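Local structure of zona pellucida sperm-binding protein 1 (Gallus gallus, 6GF6) at residues Gly18-Leu22 and Gln103-Pro107; Leu36-Arg42 and Arg84-Glu88; Ile50-Trp54 and Ser66-Cys72. The protein probably cross-links egg-coat filaments around the avian egg by homodimerising through its first ZP-N domain, the part present here. The protein carries 2 engineered substitutions. One frame throughout, in Å; residues are numbered along the deposited sequence.

Contact 1: residues Gly18-Leu22 and Gln103-Pro107; sequences GMQLL and QMTCP. Engineered in segment 103-107: Gln103 (natural residue Asn).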
# COMPACT_ATOMS: atom_id res chain seq x y z
N GLY B 18 0.75 4.44 9.35
CA GLY B 18 1.70 3.35 9.22
C GLY B 18 3.11 3.89 9.12
O GLY B 18 3.37 5.05 9.43
N MET B 19 4.02 3.02 8.69
CA MET B 19 5.42 3.37 8.55
C MET B 19 5.98 2.73 7.29
O MET B 19 5.40 1.78 6.75
CB MET B 19 6.23 2.93 9.78
CG MET B 19 5.83 1.56 10.30
SD MET B 19 6.66 1.11 11.84
CE MET B 19 5.45 0.00 12.56
N GLN B 20 7.10 3.26 6.82
CA GLN B 20 7.76 2.74 5.63
C GLN B 20 9.27 2.72 5.85
O GLN B 20 9.83 3.62 6.47
CB GLN B 20 7.42 3.57 4.39
CG GLN B 20 7.90 5.01 4.44
CD GLN B 20 7.80 5.70 3.09
OE1 GLN B 20 7.26 5.15 2.14
NE2 GLN B 20 8.35 6.91 3.01
N LEU B 21 9.91 1.67 5.33
CA LEU B 21 11.35 1.48 5.39
C LEU B 21 11.91 1.53 3.97
O LEU B 21 11.48 0.76 3.11
CB LEU B 21 11.67 0.14 6.06
CG LEU B 21 13.12 -0.32 6.18
CD1 LEU B 21 13.97 0.69 6.88
CD2 LEU B 21 13.14 -1.62 6.95
N LEU B 22 12.85 2.44 3.73
CA LEU B 22 13.43 2.63 2.41
C LEU B 22 14.89 2.20 2.41
O LEU B 22 15.66 2.59 3.30
CB LEU B 22 13.30 4.09 1.96
CG LEU B 22 11.87 4.63 1.91
CD1 LEU B 22 11.43 5.15 3.27
CD2 LEU B 22 11.76 5.71 0.86
N GLN B 103 14.76 -1.91 14.05
CA GLN B 103 13.60 -1.80 14.93
C GLN B 103 12.94 -0.46 14.62
O GLN B 103 13.45 0.59 15.02
CB GLN B 103 14.01 -1.90 16.39
CG GLN B 103 12.85 -2.15 17.35
CD GLN B 103 13.27 -2.21 18.81
OE1 GLN B 103 12.92 -3.15 19.53
NE2 GLN B 103 14.02 -1.21 19.25
N MET B 104 11.82 -0.51 13.92
CA MET B 104 11.08 0.70 13.59
C MET B 104 10.20 1.06 14.78
O MET B 104 9.29 0.31 15.15
CB MET B 104 10.25 0.50 12.32
CG MET B 104 11.09 0.16 11.09
SD MET B 104 10.15 -0.54 9.71
CE MET B 104 9.31 0.89 9.07
N THR B 105 10.49 2.21 15.39
CA THR B 105 9.80 2.68 16.58
C THR B 105 9.07 3.97 16.22
O THR B 105 9.69 4.93 15.75
CB THR B 105 10.78 2.91 17.73
OG1 THR B 105 11.49 1.69 17.99
CG2 THR B 105 10.06 3.33 18.99
N CYS B 106 7.76 3.97 16.41
CA CYS B 106 6.94 5.11 16.01
C CYS B 106 6.00 5.46 17.15
O CYS B 106 5.56 4.58 17.90
CB CYS B 106 6.15 4.81 14.74
SG CYS B 106 7.21 4.63 13.27
N PRO B 107 5.70 6.75 17.33
CA PRO B 107 4.89 7.15 18.48
C PRO B 107 3.47 6.61 18.39
O PRO B 107 2.92 6.43 17.30
CB PRO B 107 4.92 8.68 18.42
CG PRO B 107 5.15 8.99 16.99
CD PRO B 107 6.03 7.89 16.46
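The flat group that Met104 meets is the peptide linking Gln20 to Leu21: its methyl CE stands almost squarely over one face of that plane, with Met104 CE 3.7 Å from Gln20 C. The peptide's edges point along the sheet, where backbone hydrogen bonds of Gln20 with Asp13 and of Leu21 with Phe65 tie strand 18-24 to a neighbour on each side. This is the core of the ZP-N domain, an Ig-like beta sandwich, and the contact spans its two sheets. The two short strand segments approach to 8.8 Å between axes at 147°, with no hydrogen bond between them; buried side chains, packing on one another and on the Gln20-Leu21 peptide, do the joining.

Met104 reaches across with a chain that bends at its last torsion (chi3 75°), which turns the methyl back onto Met19 and Leu21. On the Leu21 side, Met104 CE lies 3.9 Å from Leu21 CB. On the Met19 side the same methyl is 3.8 Å from Met19 CG, so it sits in the notch between two side chains that leave the strand on one face. Met19 answers in the other direction. Its CG falls between backbone N and carbonyl carbon (chi1 41°) and the rest runs extended, which carries the sulfur over to strand 103-107. There Met19 SD packs 3.7 Å from Met104 CB, and its methyl goes on to Tyr69.

Gln20 points away from this core: its NE2 is hydrogen-bonded to Asp13, a zinc-binding residue in a structure of this protein, though no zinc is bound to this chain here, and Phe39 of the second subunit packs on it. Back inside, Cys106 SG, joined by a disulfide to Cys14, rests 3.8 Å from Met19 SD.

Contact 2: residues Leu36-Arg42 and Arg84-Glu88; sequences LDEFGTR and RVQLE
Asp37 OD1 is gripped by two backbone N-H groups, while the same residue's carbonyl meets Arg84 across the contact. Phe39 N binds OD1 at 2.9 Å, making an Asx turn, and Thr41 N comes to it from the opposite face of the carboxylate. Asp37 O accepts from Gly40 N, closing a type I turn, and also takes a weak bond from Arg84 NH1 at 3.2 Å. The Arg84 chain bends at chi3 (51°) to bring its guanidinium edge to that carbonyl. Over one face of the group lies Leu36, with Leu36 CD1 3.6 Å from Arg84 NH2; Glu101 takes NH2 in a salt bridge.

The turn connects the antiparallel strands 30-36 and 42-44 of the Ig-like domain, and strand 80-90 runs beside the first of them. There Leu36 N donates to Arg84 O at 2.9 Å, and a water spans Leu36 O and Arg84 N.

At the far end of the loop, Arg42 NE reaches Gln86 OE1 at 3.0 Å, the acceptor lying within 5° of the guanidinium plane although the amide is turned 75° against it. Ser99 holds Gln86 NE2, which fixes the amide's rotation. Arg42 NH1 makes a salt bridge to Glu88 OE2 at 3.1 Å, met from above the carboxylate plane. With Glu88 cut back to an alanine, Arg42 NH1 is likely to lose its countercharge and be freer to swing about the remaining bond to Gln86. Glu88 also touches Lys34, with which it shares one of the protein's known zinc sites.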
# COMPACT_ATOMS: atom_id res chain seq x y z
N LEU B 36 10.13 -9.81 11.63
CA LEU B 36 10.58 -10.59 12.78
C LEU B 36 9.59 -10.48 13.93
O LEU B 36 9.03 -9.41 14.17
CB LEU B 36 11.96 -10.13 13.26
CG LEU B 36 13.07 -10.06 12.21
CD1 LEU B 36 14.33 -9.50 12.84
CD2 LEU B 36 13.33 -11.44 11.61
N ASP B 37 9.34 -11.60 14.60
CA ASP B 37 8.56 -11.63 15.82
C ASP B 37 9.51 -11.82 17.00
O ASP B 37 10.73 -11.94 16.83
CB ASP B 37 7.47 -12.70 15.75
CG ASP B 37 8.00 -14.13 15.82
OD1 ASP B 37 9.23 -14.33 15.91
OD2 ASP B 37 7.17 -15.06 15.75
N GLU B 38 8.95 -11.83 18.21
CA GLU B 38 9.77 -11.94 19.41
C GLU B 38 10.48 -13.29 19.53
O GLU B 38 11.37 -13.43 20.38
CB GLU B 38 8.91 -11.69 20.66
CG GLU B 38 7.76 -12.67 20.86
CD GLU B 38 6.47 -12.22 20.20
OE1 GLU B 38 6.53 -11.39 19.27
OE2 GLU B 38 5.39 -12.68 20.63
N PHE B 39 10.14 -14.26 18.69
CA PHE B 39 10.79 -15.57 18.71
C PHE B 39 11.85 -15.71 17.64
O PHE B 39 12.44 -16.78 17.51
CB PHE B 39 9.75 -16.68 18.54
CG PHE B 39 8.65 -16.65 19.57
CD1 PHE B 39 8.85 -17.20 20.82
CD2 PHE B 39 7.44 -16.05 19.29
CE1 PHE B 39 7.85 -17.17 21.78
CE2 PHE B 39 6.43 -16.02 20.24
CZ PHE B 39 6.64 -16.58 21.49
N GLY B 40 12.12 -14.65 16.88
CA GLY B 40 13.11 -14.73 15.82
C GLY B 40 12.63 -15.34 14.52
O GLY B 40 13.46 -15.60 13.64
N THR B 41 11.34 -15.61 14.36
CA THR B 41 10.85 -16.13 13.09
C THR B 41 10.93 -15.05 12.02
O THR B 41 10.74 -13.86 12.30
CB THR B 41 9.40 -16.61 13.22
OG1 THR B 41 9.29 -17.57 14.27
CG2 THR B 41 8.92 -17.23 11.92
N ARG B 42 11.25 -15.46 10.80
CA ARG B 42 11.38 -14.54 9.68
C ARG B 42 10.20 -14.78 8.74
O ARG B 42 10.14 -15.81 8.06
CB ARG B 42 12.72 -14.74 8.97
CG ARG B 42 13.92 -14.33 9.83
CD ARG B 42 15.19 -15.10 9.51
NE ARG B 42 15.64 -14.92 8.12
CZ ARG B 42 15.51 -15.82 7.15
NH1 ARG B 42 15.96 -15.53 5.93
NH2 ARG B 42 14.94 -17.00 7.36
N ARG B 84 10.03 -5.03 13.99
CA ARG B 84 11.40 -5.44 13.70
C ARG B 84 11.44 -6.11 12.34
O ARG B 84 10.63 -7.01 12.05
CB ARG B 84 11.93 -6.37 14.79
CG ARG B 84 12.18 -5.65 16.11
CD ARG B 84 12.67 -6.58 17.22
NE ARG B 84 13.81 -7.40 16.81
CZ ARG B 84 13.80 -8.73 16.74
NH1 ARG B 84 12.71 -9.44 17.04
NH2 ARG B 84 14.90 -9.37 16.36
N VAL B 85 12.36 -5.66 11.49
CA VAL B 85 12.48 -6.13 10.12
C VAL B 85 13.93 -6.48 9.87
O VAL B 85 14.84 -5.79 10.35
CB VAL B 85 12.01 -5.06 9.10
CG1 VAL B 85 12.18 -5.57 7.67
CG2 VAL B 85 10.56 -4.69 9.36
N GLN B 86 14.16 -7.55 9.11
CA GLN B 86 15.49 -7.94 8.67
C GLN B 86 15.64 -7.59 7.20
O GLN B 86 14.75 -7.89 6.39
CB GLN B 86 15.74 -9.43 8.89
CG GLN B 86 17.16 -9.87 8.57
CD GLN B 86 17.35 -11.36 8.68
OE1 GLN B 86 16.38 -12.11 8.79
NE2 GLN B 86 18.60 -11.80 8.63
N LEU B 87 16.75 -6.94 6.86
CA LEU B 87 17.11 -6.64 5.48
C LEU B 87 18.26 -7.55 5.08
O LEU B 87 19.29 -7.57 5.75
CB LEU B 87 17.52 -5.19 5.30
CG LEU B 87 16.47 -4.13 5.59
CD1 LEU B 87 16.38 -3.89 7.07
CD2 LEU B 87 16.81 -2.84 4.86
N GLU B 88 18.07 -8.30 4.01
CA GLU B 88 19.11 -9.18 3.48
C GLU B 88 19.58 -8.59 2.16
O GLU B 88 18.86 -8.64 1.16
CB GLU B 88 18.59 -10.60 3.30
CG GLU B 88 18.31 -11.30 4.61
CD GLU B 88 18.08 -12.78 4.45
OE1 GLU B 88 17.68 -13.22 3.35
OE2 GLU B 88 18.28 -13.51 5.44
O HOH W 1 8.40 -7.08 14.95

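Contact 3: residues Ile50-Trp54 and Ser66-Cys72; sequences ICMHW and SAGYEGC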
# COMPACT_ATOMS: atom_id res chain seq x y z
N ILE B 50 -3.42 -10.32 4.85
CA ILE B 50 -4.19 -9.68 5.91
C ILE B 50 -3.31 -8.83 6.81
O ILE B 50 -3.82 -8.01 7.59
CB ILE B 50 -4.95 -10.74 6.73
CG1 ILE B 50 -6.05 -10.10 7.58
CG2 ILE B 50 -4.00 -11.51 7.61
CD1 ILE B 50 -7.25 -9.64 6.76
N CYS B 51 -1.99 -9.01 6.74
CA CYS B 51 -1.06 -8.40 7.70
C CYS B 51 -0.77 -6.93 7.43
O CYS B 51 -0.01 -6.34 8.20
CB CYS B 51 0.26 -9.19 7.68
SG CYS B 51 0.15 -10.76 8.56
N MET B 52 -1.34 -6.35 6.38
CA MET B 52 -1.20 -4.93 6.08
C MET B 52 0.27 -4.52 5.96
O MET B 52 0.73 -3.57 6.59
CB MET B 52 -1.93 -4.07 7.12
CG MET B 52 -3.40 -4.44 7.29
SD MET B 52 -4.33 -4.39 5.74
CE MET B 52 -5.89 -5.09 6.25
N HIS B 53 1.00 -5.25 5.12
CA HIS B 53 2.38 -4.90 4.80
C HIS B 53 2.63 -5.16 3.32
O HIS B 53 2.01 -6.04 2.72
CB HIS B 53 3.41 -5.64 5.67
CG HIS B 53 3.27 -7.14 5.67
ND1 HIS B 53 3.66 -7.92 6.73
CD2 HIS B 53 2.80 -7.99 4.73
CE1 HIS B 53 3.44 -9.19 6.45
NE2 HIS B 53 2.91 -9.26 5.24
N TRP B 54 3.52 -4.36 2.73
CA TRP B 54 3.69 -4.37 1.29
C TRP B 54 5.14 -4.10 0.93
O TRP B 54 5.93 -3.59 1.73
CB TRP B 54 2.78 -3.34 0.61
CG TRP B 54 1.33 -3.47 0.96
CD1 TRP B 54 0.38 -4.19 0.30
CD2 TRP B 54 0.66 -2.86 2.08
NE1 TRP B 54 -0.83 -4.07 0.92
CE2 TRP B 54 -0.69 -3.26 2.02
CE3 TRP B 54 1.07 -2.02 3.11
CZ2 TRP B 54 -1.63 -2.84 2.96
CZ3 TRP B 54 0.14 -1.60 4.05
CH2 TRP B 54 -1.20 -2.02 3.96
N SER B 66 6.34 -1.15 3.36
CA SER B 66 5.25 -0.40 3.99
C SER B 66 4.52 -1.28 5.00
O SER B 66 4.27 -2.46 4.72
CB SER B 66 4.26 0.10 2.94
OG SER B 66 4.93 0.84 1.93
N ALA B 67 4.19 -0.72 6.16
CA ALA B 67 3.51 -1.46 7.22
C ALA B 67 2.49 -0.57 7.93
O ALA B 67 2.84 0.49 8.45
CB ALA B 67 4.52 -2.01 8.23
N GLY B 68 1.23 -1.02 7.99
CA GLY B 68 0.24 -0.36 8.82
C GLY B 68 0.49 -0.62 10.30
O GLY B 68 1.04 -1.65 10.69
N TYR B 69 0.11 0.36 11.13
CA TYR B 69 0.34 0.24 12.57
C TYR B 69 -0.44 -0.91 13.20
O TYR B 69 -0.01 -1.46 14.22
CB TYR B 69 -0.01 1.56 13.29
CG TYR B 69 0.97 2.69 13.07
CD1 TYR B 69 2.33 2.45 13.00
CD2 TYR B 69 0.53 4.00 12.94
CE1 TYR B 69 3.23 3.49 12.79
CE2 TYR B 69 1.42 5.04 12.74
CZ TYR B 69 2.77 4.78 12.67
OH TYR B 69 3.66 5.81 12.47
N GLU B 70 -1.56 -1.32 12.61
CA GLU B 70 -2.38 -2.38 13.17
C GLU B 70 -2.10 -3.74 12.53
O GLU B 70 -2.89 -4.67 12.69
CB GLU B 70 -3.86 -2.04 13.01
CG GLU B 70 -4.29 -0.71 13.62
CD GLU B 70 -4.36 -0.75 15.13
OE1 GLU B 70 -4.39 -1.86 15.70
OE2 GLU B 70 -4.38 0.34 15.75
N GLY B 71 -0.96 -3.88 11.86
CA GLY B 71 -0.67 -5.09 11.13
C GLY B 71 0.02 -6.14 11.97
O GLY B 71 0.23 -5.99 13.17
N CYS B 72 0.36 -7.24 11.31
CA CYS B 72 0.92 -8.40 12.01
C CYS B 72 2.28 -8.09 12.58
O CYS B 72 3.16 -7.55 11.90
CB CYS B 72 1.07 -9.57 11.06
SG CYS B 72 -0.44 -10.21 10.43
O HOH W 2 1.70 -4.09 9.26
O HOH W 3 3.96 -6.28 9.41
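This is the open end of a beta hairpin, sealed by a disulfide: strands 53-57 and 63-68 of the Ig-like domain pair here in antiparallel fashion, and the chain just outside them is stapled by Cys51 and Cys72. Trp54 and Ser66 form a hydrogen-bonded pair, Trp54 N donating to Ser66 O at 2.9 Å and Ser66 N returning a bond to Trp54 O. Next along, His53 and Ala67 are a non-hydrogen-bonded pair. Gly68 N then gives Met52 O a nearly straight bond of 3.0 Å (169° at the hydrogen), and the last in the series runs from Cys72 N to Cys51 O.

Between these last two bonds strand 66-68 gives way to a type I turn from Gly68 to Gly71, which swings the chain round to Cys72. Gly71 slides its CA past Cys51 O at 3.3 Å; a side chain there would clash with that oxygen. In the disulfide, Cys51 SG and Cys72 SG are 2.0 Å apart and the bridge is twisted to chi3 -76°, an ordinary disulfide torsion.

One face of the His53 ring rests on Cys51 CB, and a water links His53 ND1 with Cys72 O. His53 and His73 bind a zinc ion in a structure of this protein. On the opposite side of the hairpin, Trp54 CE3 packs 3.8 Å from Ser66 CB.

Within this chain 53-57 is the outermost strand of the four-stranded sheet, and Trp54 is stacked on His73 and meets Phe43 edge-to-face, both of the second subunit. Strand 63-68 continues the sheet inward, with Ala67 backbone hydrogen-bonded to Met19 of strand 18-24 and packed on Leu83 of strand 80-90.

In the fold
Contact 1 is the hub of the three. Its centre is 11 Å from that of contact 3, and the two share a sheet; Met19 CE also packs 4.0 Å from Tyr69 CD1. Contact 2 is 14 Å from contact 1 between centres and continues the same sandwich core, Leu21 CD2 packing 4.0 Å from Leu87 CD1. Contacts 2 and 3 do not touch, their nearest atoms being about 7 Å apart, but His73 lies near both. Contacts 1 and 3 both touch the second subunit; Phe39, from that subunit's own 36-42 loop, packs on Gln20, although no other chain of the assembly touches contact 2 in this copy. The known zinc-binding residues are scattered: Glu88 in contact 2, His53 in contact 3.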